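Local structure of yersinopine dehydrogenase (Yersinia pestis, 6C4M) at residues Y118-Q122 against M147-L151; Y168-Y174 against A204-K210; V259-A264 against Y282-T286. The protein catalyses the NADPH-dependent reductive condensation of pyruvate with a histidine-derived amine intermediate, the last step in making the metallophore yersinopine. All blocks are in the same frame, centred on the assembly; numbering follows the deposited sequence.

Contact 3 is the most buried of the three; contacts 1 and 2 are partly buried. Contacts 1 and 2 relate to the same mixed sheet: contact 1 joins the helices that follow its strands 107-110 and 134-137, whereas contact 2 is a strand pair within it. Contact 3 instead joins helix 255-264 to a turn. The chemistry follows place. Contacts 1 and 3 have no hydrogen bond across them and rest on apolar side chains, while contact 2 is held by backbone bonds, hydroxyls and a salt-bridge network beside NADP. Contacts 2 and 3 lie about 9 Å apart at their nearest atoms and do not touch.

Contact 1 (Y118-Q122 against M147-L151); sequences YAVLQ and MVQNL
A Met-aromatic contact joins Tyr118 of helix 117-121 to Met147 of helix 144-154. Met147 SD sits 5.4 Å from the centroid of the Tyr118 ring and 66° off its normal, an oblique approach. The sulfur also rests 3.9 Å from Tyr118 CB, and the methyl CE turns back to the ring edge, near its plane. The bends at chi2 and chi3 of Met147 fold the thioether round to bring CE there. Both helices follow parallel strands of the Rossmann-type part of the chain, 107-110 and 134-137, and the contact is between the helices that come after these two adjacent strands; Leu121 also touches Leu110 on the first of them. Beside the Met147 methyl, Leu151 places CD1 3.7 Å from Leu121 CB and obliquely 4.1 Å from Tyr118 CD1. Leu121 CD1 meets Val148 CG2 at 3.4 Å, tighter than ordinary carbon contact, with the two side chains at about a right angle. At the exposed end, Gln122 lays CG over one face of the Tyr118 ring and sets OE1 3.7 Å from Leu151 CD2. Helix 459-471 covers Tyr118 and Met147 through Arg461, Ile465 and Gln462.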
loop_
_atom_site.group_PDB
_atom_site.type_symbol
_atom_site.label_atom_id
_atom_site.label_comp_id
_atom_site.label_asym_id
_atom_site.label_seq_id
_atom_site.Cartn_x
_atom_site.Cartn_y
_atom_site.Cartn_z
ATOM N N TYR A 118 9.761 34.859 -13.947
ATOM C CA TYR A 118 9.877 35.668 -15.155
ATOM C C TYR A 118 9.015 36.910 -15.043
ATOM O O TYR A 118 9.495 38.038 -15.253
ATOM C CB TYR A 118 9.475 34.861 -16.381
ATOM C CG TYR A 118 9.417 35.644 -17.676
ATOM C CD1 TYR A 118 10.590 36.051 -18.311
ATOM C CD2 TYR A 118 8.196 35.988 -18.268
ATOM C CE1 TYR A 118 10.552 36.773 -19.502
ATOM C CE2 TYR A 118 8.154 36.710 -19.466
ATOM C CZ TYR A 118 9.338 37.099 -20.068
ATOM O OH TYR A 118 9.332 37.799 -21.254
ATOM N N ALA A 119 7.742 36.713 -14.684
ATOM C CA ALA A 119 6.791 37.817 -14.615
ATOM C C ALA A 119 7.251 38.848 -13.589
ATOM O O ALA A 119 7.115 40.056 -13.805
ATOM C CB ALA A 119 5.389 37.267 -14.282
ATOM N N VAL A 120 7.856 38.384 -12.494
ATOM C CA VAL A 120 8.364 39.281 -11.459
ATOM C C VAL A 120 9.596 40.020 -11.955
ATOM O O VAL A 120 9.650 41.254 -11.943
ATOM C CB VAL A 120 8.662 38.495 -10.165
ATOM C CG1 VAL A 120 9.454 39.371 -9.150
ATOM C CG2 VAL A 120 7.375 38.001 -9.526
ATOM N N LEU A 121 10.590 39.281 -12.439
ATOM C CA LEU A 121 11.847 39.911 -12.814
ATOM C C LEU A 121 11.662 40.951 -13.919
ATOM O O LEU A 121 12.373 41.968 -13.926
ATOM C CB LEU A 121 12.865 38.844 -13.220
ATOM C CG LEU A 121 13.340 38.000 -12.023
ATOM C CD1 LEU A 121 14.121 36.806 -12.536
ATOM C CD2 LEU A 121 14.171 38.762 -11.021
ATOM N N GLN A 122 10.702 40.743 -14.829
ATOM C CA GLN A 122 10.440 41.707 -15.906
ATOM C C GLN A 122 9.886 43.025 -15.394
ATOM O O GLN A 122 9.959 44.042 -16.104
ATOM C CB GLN A 122 9.445 41.128 -16.917
ATOM C CG GLN A 122 10.024 40.087 -17.907
ATOM C CD GLN A 122 11.140 40.636 -18.815
ATOM O OE1 GLN A 122 12.232 40.946 -18.357
ATOM N NE2 GLN A 122 10.864 40.741 -20.100
ATOM N N MET A 147 17.557 31.193 -16.852
ATOM C CA MET A 147 16.604 32.222 -17.248
ATOM C C MET A 147 16.916 33.544 -16.555
ATOM O O MET A 147 16.980 34.602 -17.194
ATOM C CB MET A 147 15.194 31.762 -16.901
ATOM C CG MET A 147 14.087 32.404 -17.724
ATOM S SD MET A 147 12.589 32.588 -16.723
ATOM C CE MET A 147 13.298 34.043 -15.848
ATOM N N VAL A 148 17.082 33.501 -15.237
ATOM C CA VAL A 148 17.405 34.712 -14.484
ATOM C C VAL A 148 18.727 35.318 -14.950
ATOM O O VAL A 148 18.850 36.548 -15.050
ATOM C CB VAL A 148 17.413 34.396 -12.983
ATOM C CG1 VAL A 148 17.951 35.559 -12.154
ATOM C CG2 VAL A 148 16.001 34.017 -12.596
ATOM N N GLN A 149 19.745 34.490 -15.210
ATOM C CA GLN A 149 21.006 35.033 -15.722
ATOM C C GLN A 149 20.767 35.853 -16.973
ATOM O O GLN A 149 21.346 36.939 -17.166
ATOM C CB GLN A 149 21.990 33.927 -16.083
ATOM C CG GLN A 149 22.736 33.274 -14.972
ATOM C CD GLN A 149 23.719 32.284 -15.549
ATOM O OE1 GLN A 149 23.509 31.093 -15.450
ATOM N NE2 GLN A 149 24.754 32.779 -16.223
ATOM N N ASN A 150 19.985 35.279 -17.885
ATOM C CA ASN A 150 19.755 35.921 -19.171
ATOM C C ASN A 150 19.125 37.293 -18.985
ATOM O O ASN A 150 19.552 38.277 -19.599
ATOM C CB ASN A 150 18.863 35.027 -20.035
ATOM C CG ASN A 150 18.690 35.565 -21.419
ATOM O OD1 ASN A 150 17.851 36.427 -21.654
ATOM N ND2 ASN A 150 19.505 35.084 -22.343
ATOM N N LEU A 151 18.093 37.381 -18.140
ATOM C CA LEU A 151 17.444 38.672 -17.914
ATOM C C LEU A 151 18.403 39.670 -17.288
ATOM O O LEU A 151 18.442 40.847 -17.668
ATOM C CB LEU A 151 16.222 38.501 -17.016
ATOM C CG LEU A 151 15.057 37.633 -17.537
ATOM C CD1 LEU A 151 13.935 37.605 -16.497
ATOM C CD2 LEU A 151 14.520 38.145 -18.851
#

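Contact 2 (Y168-Y174 against A204-K210). With NAP (NADP nicotinamide-adenine-dinucleotide phosphate), chain B.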
loop_
_atom_site.group_PDB
_atom_site.type_symbol
_atom_site.label_atom_id
_atom_site.label_comp_id
_atom_site.label_asym_id
_atom_site.label_seq_id
_atom_site.Cartn_x
_atom_site.Cartn_y
_atom_site.Cartn_z
ATOM N N TYR A 168 12.611 25.159 -0.996
ATOM C CA TYR A 168 12.485 25.854 0.273
ATOM C C TYR A 168 12.911 24.896 1.380
ATOM O O TYR A 168 12.740 23.671 1.266
ATOM C CB TYR A 168 11.057 26.357 0.483
ATOM C CG TYR A 168 10.839 26.959 1.845
ATOM C CD1 TYR A 168 11.618 28.028 2.286
ATOM C CD2 TYR A 168 9.851 26.457 2.699
ATOM C CE1 TYR A 168 11.435 28.562 3.547
ATOM C CE2 TYR A 168 9.657 26.991 3.964
ATOM C CZ TYR A 168 10.441 28.041 4.380
ATOM O OH TYR A 168 10.241 28.575 5.641
ATOM N N TYR A 169 13.526 25.448 2.429
ATOM C CA TYR A 169 14.261 24.630 3.392
ATOM C C TYR A 169 13.426 24.196 4.595
ATOM O O TYR A 169 13.979 23.638 5.559
ATOM C CB TYR A 169 15.517 25.381 3.857
ATOM C CG TYR A 169 15.290 26.726 4.501
ATOM C CD1 TYR A 169 15.041 26.842 5.866
ATOM C CD2 TYR A 169 15.386 27.905 3.747
ATOM C CE1 TYR A 169 14.857 28.110 6.462
ATOM C CE2 TYR A 169 15.209 29.146 4.319
ATOM C CZ TYR A 169 14.942 29.263 5.664
ATOM O OH TYR A 169 14.802 30.543 6.200
ATOM N N ALA A 170 12.111 24.383 4.550
ATOM C CA ALA A 170 11.270 24.062 5.686
ATOM C C ALA A 170 9.850 23.751 5.231
ATOM O O ALA A 170 9.530 23.743 4.036
ATOM C CB ALA A 170 11.246 25.216 6.674
ATOM N N ASP A 171 8.995 23.562 6.230
ATOM C CA ASP A 171 7.552 23.393 6.096
ATOM C C ASP A 171 6.903 24.464 6.968
ATOM O O ASP A 171 6.929 24.367 8.201
ATOM C CB ASP A 171 7.151 21.992 6.549
ATOM C CG ASP A 171 5.674 21.695 6.326
ATOM O OD1 ASP A 171 4.849 22.637 6.296
ATOM O OD2 ASP A 171 5.350 20.507 6.176
ATOM N N THR A 172 6.329 25.482 6.339
ATOM C CA THR A 172 5.865 26.669 7.047
ATOM C C THR A 172 4.489 27.068 6.537
ATOM O O THR A 172 4.256 27.084 5.326
ATOM C CB THR A 172 6.833 27.865 6.855
ATOM O OG1 THR A 172 8.166 27.458 7.194
ATOM C CG2 THR A 172 6.409 29.046 7.745
ATOM N N LYS A 173 3.602 27.431 7.466
ATOM C CA LYS A 173 2.199 27.666 7.163
ATOM C C LYS A 173 1.650 28.801 8.019
ATOM O O LYS A 173 2.189 29.144 9.079
ATOM C CB LYS A 173 1.374 26.382 7.373
ATOM C CG LYS A 173 1.497 25.443 6.209
ATOM C CD LYS A 173 1.869 24.022 6.629
ATOM C CE LYS A 173 2.042 23.127 5.392
ATOM N NZ LYS A 173 2.976 23.747 4.366
ATOM N N TYR A 174 0.557 29.383 7.541
ATOM C CA TYR A 174 -0.101 30.470 8.253
ATOM C C TYR A 174 -0.755 30.012 9.552
ATOM O O TYR A 174 -1.343 28.938 9.583
ATOM C CB TYR A 174 -1.135 31.099 7.339
ATOM C CG TYR A 174 -0.538 31.986 6.276
ATOM C CD1 TYR A 174 0.411 32.941 6.602
ATOM C CD2 TYR A 174 -0.921 31.863 4.941
ATOM C CE1 TYR A 174 0.951 33.758 5.639
ATOM C CE2 TYR A 174 -0.379 32.682 3.965
ATOM C CZ TYR A 174 0.559 33.626 4.327
ATOM O OH TYR A 174 1.118 34.446 3.385
ATOM N N ALA A 204 3.131 32.898 11.185
ATOM C CA ALA A 204 3.381 31.617 10.548
ATOM C C ALA A 204 3.906 30.646 11.584
ATOM O O ALA A 204 4.256 31.021 12.706
ATOM C CB ALA A 204 4.368 31.731 9.388
ATOM N N TYR A 205 3.956 29.379 11.200
ATOM C CA TYR A 205 4.538 28.379 12.072
ATOM C C TYR A 205 5.248 27.353 11.210
ATOM O O TYR A 205 4.809 27.028 10.106
ATOM C CB TYR A 205 3.481 27.718 12.974
ATOM C CG TYR A 205 2.639 26.680 12.299
ATOM C CD1 TYR A 205 1.642 27.047 11.411
ATOM C CD2 TYR A 205 2.824 25.322 12.558
ATOM C CE1 TYR A 205 0.844 26.081 10.782
ATOM C CE2 TYR A 205 2.027 24.352 11.939
ATOM C CZ TYR A 205 1.048 24.742 11.057
ATOM O OH TYR A 205 0.274 23.796 10.429
ATOM N N THR A 206 6.388 26.903 11.696
ATOM C CA THR A 206 7.214 25.958 10.971
ATOM C C THR A 206 7.211 24.654 11.743
ATOM O O THR A 206 7.584 24.627 12.921
ATOM C CB THR A 206 8.628 26.498 10.798
ATOM O OG1 THR A 206 8.586 27.659 9.952
ATOM C CG2 THR A 206 9.530 25.433 10.182
ATOM N N LYS A 207 6.788 23.590 11.062
ATOM C CA LYS A 207 6.634 22.246 11.614
ATOM C C LYS A 207 7.894 21.408 11.498
ATOM O O LYS A 207 8.066 20.459 12.273
ATOM C CB LYS A 207 5.510 21.502 10.876
ATOM C CG LYS A 207 4.117 22.063 11.087
ATOM C CD LYS A 207 3.171 21.838 9.870
ATOM C CE LYS A 207 3.158 20.391 9.389
ATOM N NZ LYS A 207 2.170 20.189 8.279
ATOM N N ALA A 208 8.773 21.724 10.550
ATOM C CA ALA A 208 9.903 20.856 10.256
ATOM C C ALA A 208 10.895 21.598 9.369
ATOM O O ALA A 208 10.511 22.488 8.598
ATOM C CB ALA A 208 9.422 19.561 9.587
ATOM N N PHE A 209 12.168 21.225 9.491
ATOM C CA PHE A 209 13.215 21.705 8.600
ATOM C C PHE A 209 13.722 20.549 7.742
ATOM O O PHE A 209 13.730 19.394 8.175
ATOM C CB PHE A 209 14.369 22.337 9.397
ATOM C CG PHE A 209 13.979 23.616 10.100
ATOM C CD1 PHE A 209 13.787 24.782 9.383
ATOM C CD2 PHE A 209 13.775 23.637 11.465
ATOM C CE1 PHE A 209 13.414 25.946 10.022
ATOM C CE2 PHE A 209 13.401 24.785 12.110
ATOM C CZ PHE A 209 13.222 25.951 11.393
ATOM N N LYS A 210 14.134 20.864 6.513
ATOM C CA LYS A 210 14.718 19.855 5.640
ATOM C C LYS A 210 16.094 19.447 6.165
ATOM O O LYS A 210 16.736 20.188 6.905
ATOM C CB LYS A 210 14.849 20.377 4.207
ATOM C CG LYS A 210 13.526 20.774 3.503
ATOM C CD LYS A 210 12.656 19.630 3.126
ATOM C CE LYS A 210 11.389 20.168 2.446
ATOM N NZ LYS A 210 10.318 19.099 2.293
HETATM P PA NAP B . 3.226 30.811 -1.789
HETATM O O1A NAP B . 4.106 29.990 -2.649
HETATM O O2A NAP B . 1.795 30.220 -1.686
HETATM O O5B NAP B . 3.184 32.326 -2.425
HETATM C C5B NAP B . 4.378 33.106 -2.195
HETATM C C4B NAP B . 4.144 34.502 -2.803
HETATM O O4B NAP B . 3.856 34.282 -4.317
HETATM C C3B NAP B . 3.110 35.078 -2.304
HETATM O O3B NAP B . 3.318 36.522 -2.200
HETATM C C2B NAP B . 1.898 34.819 -3.386
HETATM O O2B NAP B . 0.898 35.892 -3.289
HETATM C C1B NAP B . 2.451 34.850 -4.544
HETATM N N9A NAP B . 1.783 33.836 -5.363
HETATM C C8A NAP B . 1.424 32.554 -5.191
HETATM N N7A NAP B . 0.815 32.203 -6.333
HETATM C C5A NAP B . 0.816 33.280 -7.178
HETATM C C6A NAP B . 0.311 33.364 -8.452
HETATM N N6A NAP B . -0.390 32.449 -9.354
HETATM N N1A NAP B . 0.415 34.524 -9.126
HETATM C C2A NAP B . 1.033 35.608 -8.547
HETATM N N3A NAP B . 1.533 35.518 -7.281
HETATM C C4A NAP B . 1.421 34.325 -6.595
HETATM O O3 NAP B . 3.898 30.852 -0.275
HETATM P PN NAP B . 5.149 30.035 0.345
HETATM O O1N NAP B . 5.777 30.982 1.270
HETATM O O2N NAP B . 4.526 28.809 1.055
HETATM O O5D NAP B . 6.243 29.438 -0.765
HETATM C C5D NAP B . 7.459 30.166 -1.082
HETATM C C4D NAP B . 8.224 29.308 -2.110
HETATM O O4D NAP B . 8.626 27.910 -1.451
HETATM C C3D NAP B . 7.525 28.991 -3.181
HETATM O O3D NAP B . 8.534 28.797 -4.287
HETATM C C2D NAP B . 6.906 27.613 -2.921
HETATM O O2D NAP B . 6.817 26.953 -4.094
HETATM C C1D NAP B . 8.004 26.944 -2.071
HETATM N N1N NAP B . 7.511 25.980 -1.057
HETATM C C2N NAP B . 7.144 26.365 0.185
HETATM C C3N NAP B . 6.716 25.386 1.109
HETATM C C7N NAP B . 6.281 25.783 2.537
HETATM O O7N NAP B . 6.373 25.039 3.431
HETATM N N7N NAP B . 5.757 27.110 2.720
HETATM C C4N NAP B . 6.663 24.068 0.753
HETATM C C5N NAP B . 7.024 23.693 -0.484
HETATM C C6N NAP B . 7.462 24.653 -1.403
HETATM P P2B NAP B . -0.349 35.784 -2.141
HETATM O O1X NAP B . -1.414 34.883 -2.729
HETATM O O2X NAP B . 0.166 35.190 -0.874
HETATM O O3X NAP B . -0.936 37.162 -1.937
#
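Thr172 OG1 is gripped by two hydroxyls: Thr206 OG1 lies 2.8 Å from it across the strand pair, and Tyr168 OH, with Thr172 OG1 in the plane of its ring, lies 2.8 Å from it within the segment. Thr206 OG1 is also hydrogen-bonded to Gln36, which extends the chain of polar groups to helix 32-44. Thr172 and Thr206 form a non-hydrogen-bonded antiparallel pair, so the backbone N and O of Thr172 turn away from strand 203-217 and meet NADP instead. Thr172 N donates to NAP O7N at 2.9 Å (angle at hydrogen 165°), and NAP N7N donates to Thr172 O at 3.0 Å. The cofactor's carboxamide thus pairs with the strand much as another strand would, with Tyr168 CD2 3.6 Å from NAP C7N. On the face that carries Asp171 and Lys173, Lys173 NZ meets Asp171 OD1 in a salt bridge of 2.9 Å whose hydrogen bond is weak, while Lys207 NZ makes only a long one to Asp171 OD2. With CG between the backbone N and the carbonyl carbon (chi1 78°), Tyr205 brings CE1 to 3.5 Å from Lys173 CB. Lys207 N bonds to Asp171 O, an irregularity consistent with a bulge; buried Ala208 N has no partner in the model. The whole is an antiparallel strand pair whose outer edge holds the nicotinamide amide of an NADP-binding site.

Contact 3 (V259-A264 against Y282-T286)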
loop_
_atom_site.group_PDB
_atom_site.type_symbol
_atom_site.label_atom_id
_atom_site.label_comp_id
_atom_site.label_asym_id
_atom_site.label_seq_id
_atom_site.Cartn_x
_atom_site.Cartn_y
_atom_site.Cartn_z
ATOM N N VAL A 259 7.606 14.483 -8.748
ATOM C CA VAL A 259 6.533 13.777 -8.058
ATOM C C VAL A 259 5.158 14.342 -8.393
ATOM O O VAL A 259 4.189 13.592 -8.535
ATOM C CB VAL A 259 6.789 13.825 -6.540
ATOM C CG1 VAL A 259 5.623 13.271 -5.740
ATOM C CG2 VAL A 259 8.037 13.068 -6.231
ATOM N N HIS A 260 5.030 15.659 -8.451
ATOM C CA HIS A 260 3.711 16.251 -8.667
ATOM C C HIS A 260 3.083 15.881 -9.997
ATOM O O HIS A 260 1.879 15.565 -10.010
ATOM C CB HIS A 260 3.785 17.771 -8.503
ATOM C CG HIS A 260 3.730 18.204 -7.078
ATOM N ND1 HIS A 260 3.594 19.522 -6.690
ATOM C CD2 HIS A 260 3.855 17.485 -5.938
ATOM C CE1 HIS A 260 3.611 19.590 -5.368
ATOM N NE2 HIS A 260 3.776 18.369 -4.889
ATOM N N PRO A 261 3.754 15.964 -11.141
ATOM C CA PRO A 261 3.003 15.793 -12.399
ATOM C C PRO A 261 2.373 14.412 -12.511
ATOM O O PRO A 261 1.214 14.292 -12.927
ATOM C CB PRO A 261 4.054 16.053 -13.488
ATOM C CG PRO A 261 4.992 17.073 -12.827
ATOM C CD PRO A 261 5.093 16.535 -11.394
ATOM N N PRO A 262 3.067 13.338 -12.130
ATOM C CA PRO A 262 2.424 12.010 -12.245
ATOM C C PRO A 262 1.213 11.848 -11.346
ATOM O O PRO A 262 0.207 11.238 -11.754
ATOM C CB PRO A 262 3.546 11.044 -11.857
ATOM C CG PRO A 262 4.790 11.789 -12.152
ATOM C CD PRO A 262 4.489 13.217 -11.808
ATOM N N LEU A 263 1.285 12.379 -10.126
ATOM C CA LEU A 263 0.182 12.279 -9.176
ATOM C C LEU A 263 -0.932 13.259 -9.515
ATOM O O LEU A 263 -2.107 12.889 -9.541
ATOM C CB LEU A 263 0.697 12.547 -7.755
ATOM C CG LEU A 263 1.147 11.361 -6.904
ATOM C CD1 LEU A 263 1.892 10.336 -7.728
ATOM C CD2 LEU A 263 1.984 11.865 -5.739
ATOM N N ALA A 264 -0.574 14.511 -9.770
ATOM C CA ALA A 264 -1.563 15.566 -9.912
ATOM C C ALA A 264 -2.255 15.508 -11.266
ATOM O O ALA A 264 -3.363 16.030 -11.414
ATOM C CB ALA A 264 -0.903 16.946 -9.724
ATOM N N TYR A 282 -7.231 12.273 -2.492
ATOM C CA TYR A 282 -6.012 12.554 -1.733
ATOM C C TYR A 282 -4.791 12.256 -2.588
ATOM O O TYR A 282 -4.677 11.171 -3.164
ATOM C CB TYR A 282 -5.986 11.728 -0.444
ATOM C CG TYR A 282 -7.010 12.232 0.540
ATOM C CD1 TYR A 282 -8.340 11.833 0.458
ATOM C CD2 TYR A 282 -6.656 13.151 1.512
ATOM C CE1 TYR A 282 -9.277 12.311 1.341
ATOM C CE2 TYR A 282 -7.585 13.639 2.394
ATOM C CZ TYR A 282 -8.892 13.215 2.307
ATOM O OH TYR A 282 -9.817 13.706 3.192
ATOM N N LEU A 283 -3.863 13.208 -2.634
ATOM C CA LEU A 283 -2.823 13.190 -3.655
ATOM C C LEU A 283 -1.919 11.970 -3.560
ATOM O O LEU A 283 -1.420 11.502 -4.591
ATOM C CB LEU A 283 -1.992 14.462 -3.564
ATOM C CG LEU A 283 -0.972 14.677 -4.679
ATOM C CD1 LEU A 283 -1.640 14.838 -6.035
ATOM C CD2 LEU A 283 -0.101 15.894 -4.341
ATOM N N TYR A 284 -1.676 11.449 -2.355
ATOM C CA TYR A 284 -0.692 10.387 -2.175
ATOM C C TYR A 284 -1.331 9.022 -1.896
ATOM O O TYR A 284 -0.612 8.026 -1.782
ATOM C CB TYR A 284 0.327 10.788 -1.066
ATOM C CG TYR A 284 1.221 11.987 -1.452
ATOM C CD1 TYR A 284 2.359 11.809 -2.229
ATOM C CD2 TYR A 284 0.900 13.298 -1.062
ATOM C CE1 TYR A 284 3.149 12.886 -2.610
ATOM C CE2 TYR A 284 1.686 14.372 -1.430
ATOM C CZ TYR A 284 2.807 14.168 -2.208
ATOM O OH TYR A 284 3.594 15.241 -2.591
ATOM N N LYS A 285 -2.658 8.926 -1.843
ATOM C CA LYS A 285 -3.306 7.650 -1.543
ATOM C C LYS A 285 -3.451 6.791 -2.797
ATOM O O LYS A 285 -3.448 7.294 -3.923
ATOM C CB LYS A 285 -4.681 7.872 -0.926
ATOM C CG LYS A 285 -4.642 8.565 0.421
ATOM C CD LYS A 285 -5.996 8.450 1.083
ATOM C CE LYS A 285 -5.997 9.086 2.443
ATOM N NZ LYS A 285 -7.389 9.377 2.881
ATOM N N THR A 286 -3.601 5.480 -2.580
ATOM C CA THR A 286 -3.822 4.523 -3.659
ATOM C C THR A 286 -5.270 4.570 -4.149
ATOM O O THR A 286 -6.193 4.983 -3.441
ATOM C CB THR A 286 -3.517 3.079 -3.236
ATOM O OG1 THR A 286 -4.544 2.622 -2.356
ATOM C CG2 THR A 286 -2.197 2.927 -2.547
#
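Tyr284 and His260 both carry CG anti to their carbonyl carbons (chi1 -67° and -82°), which swings the phenol toward helix 255-264 and the imidazole along its flank until the two side chains cross. Tyr284 OH then lies at the edge of the His260 ring, near its plane, 3.9 Å from NE2, too far for a hydrogen bond. Aliphatic groups flank the Tyr284 ring: Leu263 CD2 comes obliquely to 3.5 Å from CE1, and Val259 CG1 reaches the same CE1 at the ring edge at 4.0 Å. One residue earlier, Leu283 directs CD1 to 3.7 Å from Leu263 CB and alongside the helix backbone at Ala264 N. The carbonyl Leu283 O faces Leu263 CG at 3.5 Å; it is buried here without a polar partner. Leu283 and Tyr284 are the two central residues of a type I turn from Tyr282 to Lys285, so consecutive side chains of one turn both meet the helix. That helix is kinked at Pro261 and Pro262, whose nitrogens make no bond to the preceding turn, while Ala264 N still bonds to His260 O. Beyond the two segments, Phe381 meets the Tyr284 ring edge-to-face and Tyr361 of helix 350-364 touches both Tyr284 and Val259. His260, the inferred proton donor/acceptor, is hydrogen-bonded through ND1 to Asp406, which probably helps to set its ring rotation. Its side chain is about 7 Å from NADP. The contact is thus apolar apart from the approach of Tyr284 OH to the imidazole edge of His260, consistent with Asp406, rather than Tyr284, orienting that ring.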